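Local atomic coordinates of short-chain dehydrogenase/reductase SDR (PDB entry 5IG2), a protein that binds NAD in a Rossmann-type fold and probably oxidises or reduces substrates at a CH-OH group, as other short-chain dehydrogenases/reductases do. Residues 29-34 / 41-46; 135-138 / 143-146; 243-248 / 260-265. One frame throughout, in Å; residues are numbered along the deposited sequence.

Interaction 1 of 3, residues 29-34 / 41-46; sequences AFAEKG and LVLADV. With NAD (nicotinamide-adenine-dinucleotide), chain F.
In the first beta-alpha-beta unit of the Rossmann fold, Ala31 of helix 25-36 packs on Leu41 and Leu43 of strand 40-45, the strand that leads to the adenosine ribose of NAD. The helix and strand segments run nearly antiparallel, at 172°, with their axes 9.6 Å apart. The methyl of Ala31 sits across the forked end of Leu43, with CB 3.7 Å from Leu43 CD2 and almost as near CD1. Leu41 meets the helix backbone: its CD1 is 3.3 Å from Ala31 O, and its CD2 packs against Gly34, where a side chain would have little room. Leu58 of helix 48-60 packs on both Ala31 and Leu43.

Farther along the chain, Asp45 grips the ribose with both carboxylate oxygens. NAD O2B donates to Asp45 OD1 and NAD O3B to Asp45 OD2, each at 2.7 Å, while the backbone N of Asp47 and of Gly23 hold OD1 and OD2 in turn. Val46 CG1 lies 3.7 Å from adenine C5A of NAD. An acidic group fastened to the 2'-hydroxyl in this way is consistent with a preference for NAD over NADP, whose 2'-phosphate would probably be repelled.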
ATOM      1  N   ALA B  29      22.261   9.658 -35.614  1.00 11.85           N
ATOM      2  CA  ALA B  29      22.690  10.641 -34.622  1.00 11.77           C
ATOM      3  C   ALA B  29      23.161  11.937 -35.282  1.00 14.27           C
ATOM      4  O   ALA B  29      22.910  13.033 -34.759  1.00 12.90           O
ATOM      5  CB  ALA B  29      23.792  10.043 -33.746  1.00 10.77           C
ATOM      6  N   PHE B  30      23.862  11.835 -36.421  1.00 12.43           N
ATOM      7  CA  PHE B  30      24.189  13.029 -37.195  1.00 12.58           C
ATOM      8  C   PHE B  30      22.926  13.790 -37.584  1.00 12.01           C
ATOM      9  O   PHE B  30      22.883  15.025 -37.520  1.00 15.19           O
ATOM     10  CB  PHE B  30      24.965  12.658 -38.464  1.00 12.35           C
ATOM     11  CG  PHE B  30      26.309  12.028 -38.218  1.00 15.88           C
ATOM     12  CD1 PHE B  30      27.043  12.310 -37.066  1.00 12.18           C
ATOM     13  CD2 PHE B  30      26.856  11.166 -39.168  1.00 10.52           C
ATOM     14  CE1 PHE B  30      28.303  11.723 -36.875  1.00 13.34           C
ATOM     15  CE2 PHE B  30      28.105  10.579 -38.979  1.00 10.26           C
ATOM     16  CZ  PHE B  30      28.826  10.851 -37.835  1.00 11.12           C
ATOM     17  N   ALA B  31      21.898  13.066 -38.019  1.00 11.47           N
ATOM     18  CA  ALA B  31      20.666  13.711 -38.440  1.00 10.82           C
ATOM     19  C   ALA B  31      19.990  14.406 -37.266  1.00 14.86           C
ATOM     20  O   ALA B  31      19.520  15.545 -37.395  1.00 16.76           O
ATOM     21  CB  ALA B  31      19.750  12.672 -39.088  1.00  8.79           C
ATOM     22  N   GLU B  32      19.970  13.751 -36.101  1.00 14.26           N
ATOM     23  CA  GLU B  32      19.401  14.369 -34.912  1.00 12.76           C
ATOM     24  C   GLU B  32      20.169  15.620 -34.525  1.00 14.67           C
ATOM     25  O   GLU B  32      19.572  16.649 -34.196  1.00 16.11           O
ATOM     26  CB  GLU B  32      19.395  13.373 -33.758  1.00 14.11           C
ATOM     27  CG  GLU B  32      18.436  12.219 -33.966  1.00 18.54           C
ATOM     28  CD  GLU B  32      18.624  11.123 -32.927  1.00 25.12           C
ATOM     29  OE1 GLU B  32      19.782  10.867 -32.534  1.00 22.88           O
ATOM     30  OE2 GLU B  32      17.615  10.520 -32.502  1.00 27.87           O
ATOM     31  N   LYS B  33      21.501  15.552 -34.554  1.00 15.74           N
ATOM     32  CA  LYS B  33      22.300  16.724 -34.204  1.00 16.81           C
ATOM     33  C   LYS B  33      22.101  17.839 -35.226  1.00 16.45           C
ATOM     34  O   LYS B  33      21.923  19.003 -34.852  1.00 15.43           O
ATOM     35  CB  LYS B  33      23.778  16.335 -34.094  1.00 13.60           C
ATOM     36  CG  LYS B  33      24.709  17.476 -33.718  1.00 16.54           C
ATOM     37  CD  LYS B  33      24.379  18.055 -32.346  1.00 17.14           C
ATOM     38  CE  LYS B  33      25.402  19.124 -31.982  1.00 20.35           C
ATOM     39  NZ  LYS B  33      25.175  19.709 -30.636  1.00 21.36           N
ATOM     40  N   GLY B  34      22.110  17.494 -36.520  1.00 14.56           N
ATOM     41  CA  GLY B  34      21.859  18.493 -37.544  1.00 12.38           C
ATOM     42  C   GLY B  34      20.507  19.158 -37.383  1.00 12.14           C
ATOM     43  O   GLY B  34      20.388  20.381 -37.493  1.00 16.01           O
ATOM     44  N   LEU B  41      17.692  18.487 -43.825  1.00 17.16           N
ATOM     45  CA  LEU B  41      18.263  17.141 -43.834  1.00 17.28           C
ATOM     46  C   LEU B  41      17.842  16.367 -45.072  1.00 18.90           C
ATOM     47  O   LEU B  41      16.649  16.305 -45.394  1.00 16.70           O
ATOM     48  CB  LEU B  41      17.856  16.345 -42.589  1.00 11.24           C
ATOM     49  CG  LEU B  41      18.237  16.975 -41.251  1.00 14.62           C
ATOM     50  CD1 LEU B  41      17.676  16.147 -40.110  1.00 14.20           C
ATOM     51  CD2 LEU B  41      19.759  17.126 -41.134  1.00 15.62           C
ATOM     52  N   VAL B  42      18.827  15.765 -45.744  1.00 17.56           N
ATOM     53  CA  VAL B  42      18.608  14.786 -46.807  1.00 16.16           C
ATOM     54  C   VAL B  42      19.199  13.470 -46.314  1.00 14.26           C
ATOM     55  O   VAL B  42      20.425  13.326 -46.236  1.00 15.89           O
ATOM     56  CB  VAL B  42      19.240  15.228 -48.136  1.00 18.76           C
ATOM     57  CG1 VAL B  42      18.988  14.195 -49.230  1.00 14.02           C
ATOM     58  CG2 VAL B  42      18.696  16.599 -48.545  1.00 17.57           C
ATOM     59  N   LEU B  43      18.342  12.518 -45.955  1.00 13.71           N
ATOM     60  CA  LEU B  43      18.769  11.294 -45.288  1.00 12.07           C
ATOM     61  C   LEU B  43      18.659  10.111 -46.241  1.00 14.04           C
ATOM     62  O   LEU B  43      17.635   9.940 -46.908  1.00 14.45           O
ATOM     63  CB  LEU B  43      17.938  11.051 -44.028  1.00 14.63           C
ATOM     64  CG  LEU B  43      17.902  12.218 -43.029  1.00 11.89           C
ATOM     65  CD1 LEU B  43      17.179  11.826 -41.749  1.00 11.44           C
ATOM     66  CD2 LEU B  43      19.307  12.713 -42.716  1.00 10.75           C
ATOM     67  N   ALA B  44      19.712   9.295 -46.296  1.00 15.48           N
ATOM     68  CA  ALA B  44      19.819   8.215 -47.268  1.00 16.59           C
ATOM     69  C   ALA B  44      20.202   6.911 -46.583  1.00 13.57           C
ATOM     70  O   ALA B  44      21.044   6.893 -45.680  1.00 13.60           O
ATOM     71  CB  ALA B  44      20.852   8.547 -48.352  1.00 14.90           C
ATOM     72  N   ASP B  45      19.601   5.817 -47.039  1.00 12.02           N
ATOM     73  CA  ASP B  45      19.869   4.497 -46.489  1.00 14.30           C
ATOM     74  C   ASP B  45      19.232   3.475 -47.419  1.00 14.58           C
ATOM     75  O   ASP B  45      18.305   3.796 -48.160  1.00 14.56           O
ATOM     76  CB  ASP B  45      19.315   4.361 -45.060  1.00 15.11           C
ATOM     77  CG  ASP B  45      20.109   3.364 -44.207  1.00 15.86           C
ATOM     78  OD1 ASP B  45      20.153   2.164 -44.569  1.00 14.13           O
ATOM     79  OD2 ASP B  45      20.673   3.780 -43.162  1.00 14.43           O
ATOM     80  N   VAL B  46      19.760   2.256 -47.400  1.00 16.26           N
ATOM     81  CA  VAL B  46      19.144   1.167 -48.152  1.00 17.91           C
ATOM     82  C   VAL B  46      18.102   0.426 -47.314  1.00 19.34           C
ATOM     83  O   VAL B  46      17.280  -0.321 -47.868  1.00 16.01           O
ATOM     84  CB  VAL B  46      20.240   0.220 -48.670  1.00 19.07           C
ATOM     85  CG1 VAL B  46      20.819  -0.612 -47.527  1.00 14.28           C
ATOM     86  CG2 VAL B  46      19.711  -0.635 -49.799  1.00 20.74           C
TER
HETATM   87  PA  NAD F 301      24.673   0.910 -38.408  1.00 13.13           P
HETATM   88  O1A NAD F 301      24.421  -0.462 -38.899  1.00 13.39           O
HETATM   89  O2A NAD F 301      23.872   1.270 -37.148  1.00 12.48           O
HETATM   90  O5B NAD F 301      24.427   2.035 -39.508  1.00 14.29           O
HETATM   91  C5B NAD F 301      24.966   1.901 -40.836  1.00 11.74           C
HETATM   92  C4B NAD F 301      23.827   2.112 -41.795  1.00  8.74           C
HETATM   93  O4B NAD F 301      24.321   2.022 -43.150  1.00 14.11           O
HETATM   94  C3B NAD F 301      22.666   1.108 -41.680  1.00 13.20           C
HETATM   95  O3B NAD F 301      21.424   1.769 -41.469  1.00 12.03           O
HETATM   96  C2B NAD F 301      22.676   0.384 -43.036  1.00 14.67           C
HETATM   97  O2B NAD F 301      21.368   0.054 -43.488  1.00 14.54           O
HETATM   98  C1B NAD F 301      23.300   1.444 -43.933  1.00 12.91           C
HETATM   99  N9A NAD F 301      23.880   0.924 -45.164  1.00 11.50           N
HETATM  100  C8A NAD F 301      24.596  -0.234 -45.325  1.00 12.09           C
HETATM  101  N7A NAD F 301      24.893  -0.509 -46.572  1.00 14.41           N
HETATM  102  C5A NAD F 301      24.340   0.546 -47.282  1.00 12.36           C
HETATM  103  C6A NAD F 301      24.295   0.844 -48.656  1.00 14.18           C
HETATM  104  N6A NAD F 301      24.757   0.027 -49.607  1.00 15.25           N
HETATM  105  N1A NAD F 301      23.702   1.999 -49.030  1.00 13.34           N
HETATM  106  C2A NAD F 301      23.174   2.787 -48.084  1.00 13.72           C
HETATM  107  N3A NAD F 301      23.131   2.598 -46.760  1.00 13.17           N
HETATM  108  C4A NAD F 301      23.730   1.448 -46.424  1.00 11.34           C
HETATM  109  O3  NAD F 301      26.221   1.088 -38.097  1.00 12.47           O
HETATM  110  PN  NAD F 301      27.097   2.373 -37.726  1.00 12.45           P
HETATM  111  O1N NAD F 301      26.211   3.525 -37.423  1.00 10.03           O
HETATM  112  O2N NAD F 301      28.081   1.934 -36.710  1.00 12.27           O
HETATM  113  O5D NAD F 301      27.843   2.585 -39.117  1.00 11.30           O
HETATM  114  C5D NAD F 301      28.178   3.904 -39.599  1.00  8.90           C
HETATM  115  C4D NAD F 301      29.641   3.911 -39.968  1.00 11.13           C
HETATM  116  O4D NAD F 301      30.462   3.878 -38.776  1.00 12.40           O
HETATM  117  C3D NAD F 301      30.108   2.740 -40.843  1.00 11.50           C
HETATM  118  O3D NAD F 301      30.953   3.228 -41.878  1.00 12.02           O
HETATM  119  C2D NAD F 301      30.925   1.890 -39.868  1.00 10.87           C
HETATM  120  O2D NAD F 301      31.910   1.134 -40.559  1.00 10.46           O
HETATM  121  C1D NAD F 301      31.523   2.996 -39.012  1.00 11.72           C
HETATM  122  N1N NAD F 301      32.118   2.578 -37.652  1.00 13.12           N
HETATM  123  C2N NAD F 301      31.314   1.999 -36.742  1.00 11.09           C
HETATM  124  C3N NAD F 301      31.811   1.652 -35.499  1.00 10.77           C
HETATM  125  C7N NAD F 301      30.951   1.150 -34.382  1.00 11.17           C
HETATM  126  O7N NAD F 301      31.480   0.552 -33.431  1.00 11.71           O
HETATM  127  N7N NAD F 301      29.639   1.264 -34.506  1.00 12.35           N
HETATM  128  C4N NAD F 301      33.145   1.923 -35.218  1.00 12.65           C
HETATM  129  C5N NAD F 301      33.944   2.535 -36.168  1.00 15.31           C
HETATM  130  C6N NAD F 301      33.412   2.852 -37.392  1.00 14.82           C

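Interaction 2 of 3, residues 135-138 / 143-146; sequences PIML and AAHI
Met137, on the last turns of helix 112-140, reaches across to Ala144 and Ile146 of strand 144-149, joining a helix of the Rossmann fold to the strand that follows it in the chain. The contact rests on this one long side chain. Its CG lies anti to the carbonyl carbon (chi1 -67°), and the extended chain beyond carries SD and CE obliquely out to the strand. CB and CG meet Ala144, while SD and CE divide between Ile146 and the carbonyl of His145.

Nearest the helix, Met137 CB lies 3.8 Å from Ala144 CB, and CG is equally near the same methyl. The small alanine lets the root of the methionine come in close, and here the two backbones make their nearest approach, with 6.2 Å between the CA atoms of Met137 and Ala144. Further out, Met137 and Ile146 cross obliquely: sulfur SD rests against the CG1 methylene of Ile146 and, slightly farther off, its CD1.

His145, between the two, points its side chain to the other face of the sheet, where NE2 is hydrogen-bonded to Ser192 OG, and offers the methionine only its backbone. Val92, in the loop before strand 94-97, and Leu95 on that strand pack on Met137, as does Val189 from strand 189-194. Pro135 and Leu138 also pack on Trp108 of the second subunit. The methionine ends with its methyl CE 3.9 Å from His145 O.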
ATOM      1  N   PRO B 135      32.053  18.409 -56.691  1.00 22.19           N
ATOM      2  CA  PRO B 135      31.867  19.453 -57.716  1.00 24.11           C
ATOM      3  C   PRO B 135      30.705  20.376 -57.413  1.00 25.83           C
ATOM      4  O   PRO B 135      30.793  21.587 -57.660  1.00 24.96           O
ATOM      5  CB  PRO B 135      31.621  18.653 -59.006  1.00 21.81           C
ATOM      6  CG  PRO B 135      32.171  17.307 -58.735  1.00 21.92           C
ATOM      7  CD  PRO B 135      31.942  17.060 -57.272  1.00 21.91           C
ATOM      8  N   ILE B 136      29.607  19.828 -56.887  1.00 21.83           N
ATOM      9  CA  ILE B 136      28.470  20.666 -56.513  1.00 24.73           C
ATOM     10  C   ILE B 136      28.894  21.683 -55.464  1.00 24.10           C
ATOM     11  O   ILE B 136      28.616  22.881 -55.584  1.00 26.65           O
ATOM     12  CB  ILE B 136      27.304  19.795 -56.010  1.00 23.13           C
ATOM     13  CG1 ILE B 136      26.799  18.874 -57.118  1.00 22.13           C
ATOM     14  CG2 ILE B 136      26.181  20.662 -55.474  1.00 24.76           C
ATOM     15  CD1 ILE B 136      25.903  17.760 -56.600  1.00 19.64           C
ATOM     16  N   MET B 137      29.589  21.219 -54.421  1.00 19.61           N
ATOM     17  CA  MET B 137      30.005  22.116 -53.351  1.00 20.11           C
ATOM     18  C   MET B 137      30.996  23.158 -53.851  1.00 20.98           C
ATOM     19  O   MET B 137      30.913  24.330 -53.469  1.00 23.98           O
ATOM     20  CB  MET B 137      30.613  21.317 -52.206  1.00 17.11           C
ATOM     21  CG  MET B 137      29.631  20.429 -51.493  1.00 16.01           C
ATOM     22  SD  MET B 137      30.499  19.380 -50.320  1.00 21.91           S
ATOM     23  CE  MET B 137      29.108  18.787 -49.348  1.00 17.02           C
ATOM     24  N   LEU B 138      31.949  22.749 -54.690  1.00 19.64           N
ATOM     25  CA  LEU B 138      32.917  23.706 -55.219  1.00 23.44           C
ATOM     26  C   LEU B 138      32.233  24.782 -56.061  1.00 27.53           C
ATOM     27  O   LEU B 138      32.627  25.953 -56.026  1.00 26.52           O
ATOM     28  CB  LEU B 138      33.982  22.972 -56.035  1.00 22.23           C
ATOM     29  CG  LEU B 138      34.906  22.067 -55.217  1.00 21.59           C
ATOM     30  CD1 LEU B 138      35.685  21.122 -56.112  1.00 20.58           C
ATOM     31  CD2 LEU B 138      35.850  22.915 -54.386  1.00 21.28           C
ATOM     32  N   ALA B 143      30.932  28.040 -48.025  1.00 23.11           N
ATOM     33  CA  ALA B 143      31.522  27.098 -47.085  1.00 22.27           C
ATOM     34  C   ALA B 143      30.795  25.763 -47.174  1.00 23.73           C
ATOM     35  O   ALA B 143      29.561  25.708 -47.160  1.00 25.28           O
ATOM     36  CB  ALA B 143      31.451  27.649 -45.661  1.00 19.42           C
ATOM     37  N   ALA B 144      31.566  24.686 -47.295  1.00 18.69           N
ATOM     38  CA  ALA B 144      31.006  23.344 -47.332  1.00 18.82           C
ATOM     39  C   ALA B 144      32.047  22.389 -46.776  1.00 22.35           C
ATOM     40  O   ALA B 144      33.231  22.724 -46.679  1.00 18.97           O
ATOM     41  CB  ALA B 144      30.585  22.940 -48.751  1.00 17.12           C
ATOM     42  N   HIS B 145      31.597  21.188 -46.409  1.00 21.26           N
ATOM     43  CA  HIS B 145      32.474  20.253 -45.713  1.00 19.31           C
ATOM     44  C   HIS B 145      31.981  18.829 -45.941  1.00 18.52           C
ATOM     45  O   HIS B 145      30.775  18.562 -45.878  1.00 17.85           O
ATOM     46  CB  HIS B 145      32.522  20.575 -44.208  1.00 17.03           C
ATOM     47  CG  HIS B 145      33.807  20.202 -43.538  1.00 17.17           C
ATOM     48  ND1 HIS B 145      34.939  20.985 -43.610  1.00 16.23           N
ATOM     49  CD2 HIS B 145      34.132  19.140 -42.762  1.00 16.11           C
ATOM     50  CE1 HIS B 145      35.908  20.419 -42.913  1.00 15.20           C
ATOM     51  NE2 HIS B 145      35.446  19.296 -42.392  1.00 15.60           N
ATOM     52  N   ILE B 146      32.927  17.924 -46.187  1.00 15.32           N
ATOM     53  CA  ILE B 146      32.667  16.502 -46.387  1.00 12.97           C
ATOM     54  C   ILE B 146      33.300  15.722 -45.240  1.00 17.38           C
ATOM     55  O   ILE B 146      34.501  15.866 -44.973  1.00 14.40           O
ATOM     56  CB  ILE B 146      33.236  16.025 -47.731  1.00 14.19           C
ATOM     57  CG1 ILE B 146      32.552  16.770 -48.887  1.00 15.55           C
ATOM     58  CG2 ILE B 146      33.152  14.484 -47.826  1.00 13.60           C
ATOM     59  CD1 ILE B 146      33.241  16.584 -50.217  1.00 16.43           C
TER

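Interaction 3 of 3, residues 243-248 / 260-265; sequences TDVATL and ILTHPA
Helix segment 243-248 lies against the irregular chain 260-265 that leaves the short strand 259-260, and the backbones come nearest at Val245 and Thr262, whose CA atoms are 6.4 Å apart. Leu248 and Thr262 carry the contact. Leu248 CD1 leans on the methyl side of the threonine, 3.8 Å from Thr262 CB and as near to its CG2, and Leu248 CB follows at 4.1 Å from the same methyl.

The two branches of Thr262 are put to different uses. With chi1 at 58°, its OG1 stands between the backbone N and the carbonyl carbon, while CG2 lies anti to the carbonyl carbon and meets the helix. OG1 is joined by a hydrogen bond of 2.8 Å to His263 ND1, which ties the hydroxyl to the next imidazole and can fix the turn of that ring; either atom could be the donor. Val245 approaches OG1 with CG2 at 4.4 Å, a loose apolar neighbour. At the strand end Ile260 sends CG2 toward the last turn of the segment, 4.3 Å from Leu248 O.

Val245 and Ile260 also pack on Leu194 of strand 189-194, to which strand 259-260 is hydrogen-bonded through Ile260. Helix 242-254 thus sits between these two strands and helix 25-36, where Val245 touches Phe26, an NAD-binding residue.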
ATOM      1  N   THR B 243      25.102   9.346 -30.061  1.00 13.48           N
ATOM      2  CA  THR B 243      24.909  10.767 -29.780  1.00 10.92           C
ATOM      3  C   THR B 243      26.232  11.454 -29.467  1.00 15.51           C
ATOM      4  O   THR B 243      26.473  12.581 -29.913  1.00 16.60           O
ATOM      5  CB  THR B 243      23.933  10.934 -28.609  1.00 15.52           C
ATOM      6  OG1 THR B 243      22.663  10.380 -28.969  1.00 18.61           O
ATOM      7  CG2 THR B 243      23.743  12.408 -28.247  1.00 19.33           C
ATOM      8  N   ASP B 244      27.096  10.799 -28.681  1.00 14.01           N
ATOM      9  CA  ASP B 244      28.386  11.395 -28.340  1.00 15.37           C
ATOM     10  C   ASP B 244      29.266  11.531 -29.572  1.00 15.15           C
ATOM     11  O   ASP B 244      29.951  12.547 -29.747  1.00 14.04           O
ATOM     12  CB  ASP B 244      29.099  10.556 -27.281  1.00 20.80           C
ATOM     13  CG  ASP B 244      28.299  10.430 -25.987  1.00 30.07           C
ATOM     14  OD1 ASP B 244      27.916  11.480 -25.411  1.00 31.29           O
ATOM     15  OD2 ASP B 244      28.056   9.278 -25.548  1.00 29.62           O
ATOM     16  N   VAL B 245      29.276  10.509 -30.425  1.00 14.44           N
ATOM     17  CA  VAL B 245      30.025  10.597 -31.674  1.00 13.82           C
ATOM     18  C   VAL B 245      29.539  11.787 -32.492  1.00 13.48           C
ATOM     19  O   VAL B 245      30.342  12.561 -33.027  1.00 13.19           O
ATOM     20  CB  VAL B 245      29.920   9.271 -32.454  1.00 12.05           C
ATOM     21  CG1 VAL B 245      30.524   9.410 -33.860  1.00 13.36           C
ATOM     22  CG2 VAL B 245      30.627   8.167 -31.684  1.00 13.01           C
ATOM     23  N   ALA B 246      28.222  11.981 -32.560  1.00 12.67           N
ATOM     24  CA  ALA B 246      27.689  13.106 -33.319  1.00 10.75           C
ATOM     25  C   ALA B 246      28.123  14.429 -32.705  1.00 14.16           C
ATOM     26  O   ALA B 246      28.540  15.349 -33.422  1.00 12.82           O
ATOM     27  CB  ALA B 246      26.164  13.020 -33.398  1.00 10.16           C
ATOM     28  N   THR B 247      28.040  14.543 -31.378  1.00 15.78           N
ATOM     29  CA  THR B 247      28.456  15.780 -30.726  1.00 15.45           C
ATOM     30  C   THR B 247      29.908  16.099 -31.047  1.00 17.42           C
ATOM     31  O   THR B 247      30.226  17.214 -31.475  1.00 19.14           O
ATOM     32  CB  THR B 247      28.248  15.684 -29.217  1.00 15.21           C
ATOM     33  OG1 THR B 247      26.846  15.579 -28.939  1.00 16.30           O
ATOM     34  CG2 THR B 247      28.799  16.921 -28.536  1.00 15.26           C
ATOM     35  N   LEU B 248      30.808  15.123 -30.862  1.00 13.71           N
ATOM     36  CA  LEU B 248      32.224  15.372 -31.124  1.00 12.96           C
ATOM     37  C   LEU B 248      32.476  15.655 -32.597  1.00 13.09           C
ATOM     38  O   LEU B 248      33.330  16.476 -32.937  1.00 12.98           O
ATOM     39  CB  LEU B 248      33.067  14.181 -30.662  1.00 13.34           C
ATOM     40  CG  LEU B 248      33.018  13.884 -29.161  1.00 16.05           C
ATOM     41  CD1 LEU B 248      33.452  12.443 -28.918  1.00 14.26           C
ATOM     42  CD2 LEU B 248      33.901  14.863 -28.398  1.00 17.17           C
ATOM     43  N   ILE B 260      39.214  13.199 -36.529  1.00 11.27           N
ATOM     44  CA  ILE B 260      38.266  13.112 -35.426  1.00 12.70           C
ATOM     45  C   ILE B 260      38.432  11.738 -34.790  1.00 16.45           C
ATOM     46  O   ILE B 260      37.896  10.742 -35.293  1.00 15.41           O
ATOM     47  CB  ILE B 260      36.830  13.353 -35.881  1.00 11.37           C
ATOM     48  CG1 ILE B 260      36.800  14.548 -36.847  1.00 14.56           C
ATOM     49  CG2 ILE B 260      35.960  13.579 -34.649  1.00 11.83           C
ATOM     50  CD1 ILE B 260      35.482  14.739 -37.573  1.00 15.54           C
ATOM     51  N   LEU B 261      39.177  11.675 -33.688  1.00 15.44           N
ATOM     52  CA  LEU B 261      39.378  10.448 -32.924  1.00 15.17           C
ATOM     53  C   LEU B 261      38.523  10.575 -31.672  1.00 13.33           C
ATOM     54  O   LEU B 261      38.957  11.117 -30.659  1.00 18.75           O
ATOM     55  CB  LEU B 261      40.850  10.237 -32.580  1.00 16.83           C
ATOM     56  CG  LEU B 261      41.717   9.439 -33.552  1.00 23.13           C
ATOM     57  CD1 LEU B 261      41.620   9.964 -34.971  1.00 21.14           C
ATOM     58  CD2 LEU B 261      43.173   9.457 -33.086  1.00 27.46           C
ATOM     59  N   THR B 262      37.291  10.076 -31.753  1.00 13.56           N
ATOM     60  CA  THR B 262      36.370  10.168 -30.631  1.00 13.64           C
ATOM     61  C   THR B 262      36.802   9.321 -29.441  1.00 15.53           C
ATOM     62  O   THR B 262      36.361   9.587 -28.319  1.00 16.40           O
ATOM     63  CB  THR B 262      34.976   9.741 -31.075  1.00 17.52           C
ATOM     64  OG1 THR B 262      35.047   8.404 -31.590  1.00 19.31           O
ATOM     65  CG2 THR B 262      34.468  10.667 -32.166  1.00 17.78           C
ATOM     66  N   HIS B 263      37.628   8.296 -29.658  1.00 14.25           N
ATOM     67  CA  HIS B 263      38.088   7.392 -28.606  1.00 14.71           C
ATOM     68  C   HIS B 263      39.611   7.477 -28.529  1.00 16.65           C
ATOM     69  O   HIS B 263      40.321   6.590 -29.034  1.00 15.99           O
ATOM     70  CB  HIS B 263      37.646   5.955 -28.886  1.00 16.31           C
ATOM     71  CG  HIS B 263      36.163   5.756 -28.916  1.00 16.20           C
ATOM     72  ND1 HIS B 263      35.373   6.194 -29.956  1.00 15.64           N
ATOM     73  CD2 HIS B 263      35.331   5.127 -28.050  1.00 16.77           C
ATOM     74  CE1 HIS B 263      34.115   5.858 -29.722  1.00 15.96           C
ATOM     75  NE2 HIS B 263      34.063   5.209 -28.572  1.00 16.99           N
ATOM     76  N   PRO B 264      40.155   8.524 -27.903  1.00 18.19           N
ATOM     77  CA  PRO B 264      41.615   8.705 -27.912  1.00 18.06           C
ATOM     78  C   PRO B 264      42.366   7.636 -27.139  1.00 19.57           C
ATOM     79  O   PRO B 264      43.591   7.531 -27.288  1.00 22.93           O
ATOM     80  CB  PRO B 264      41.800  10.089 -27.279  1.00 22.53           C
ATOM     81  CG  PRO B 264      40.606  10.248 -26.401  1.00 23.85           C
ATOM     82  CD  PRO B 264      39.473   9.584 -27.143  1.00 21.59           C
ATOM     83  N   ALA B 265      41.682   6.826 -26.334  1.00 17.58           N
ATOM     84  CA  ALA B 265      42.360   5.707 -25.698  1.00 22.41           C
ATOM     85  C   ALA B 265      42.999   4.768 -26.718  1.00 19.91           C
ATOM     86  O   ALA B 265      43.904   4.006 -26.359  1.00 23.60           O
ATOM     87  CB  ALA B 265      41.382   4.939 -24.808  1.00 22.83           C
TER

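In the fold
Interactions 1 and 2 pack a helix on a strand of the parallel Rossmann sheet, the second and the fifth in its order; interaction 3 packs a helix mainly on the loop leaving strand 259-260. Interactions 1 and 3 share a helix interface, where Ala246 CB packs 3.8 Å from Phe30 CD1, whereas interaction 2 stays about 10 Å from interaction 1 and about 7 Å from interaction 3 at nearest atoms. Interactions 1 and 2 are buried and apolar between their segments, though interaction 1 adds the polar grip on NAD. Interaction 3 is largely buried but includes the partly exposed Leu248 and a polar threonine-histidine pair inside segment 260-265. Interaction 1 alone includes residues that touch NAD.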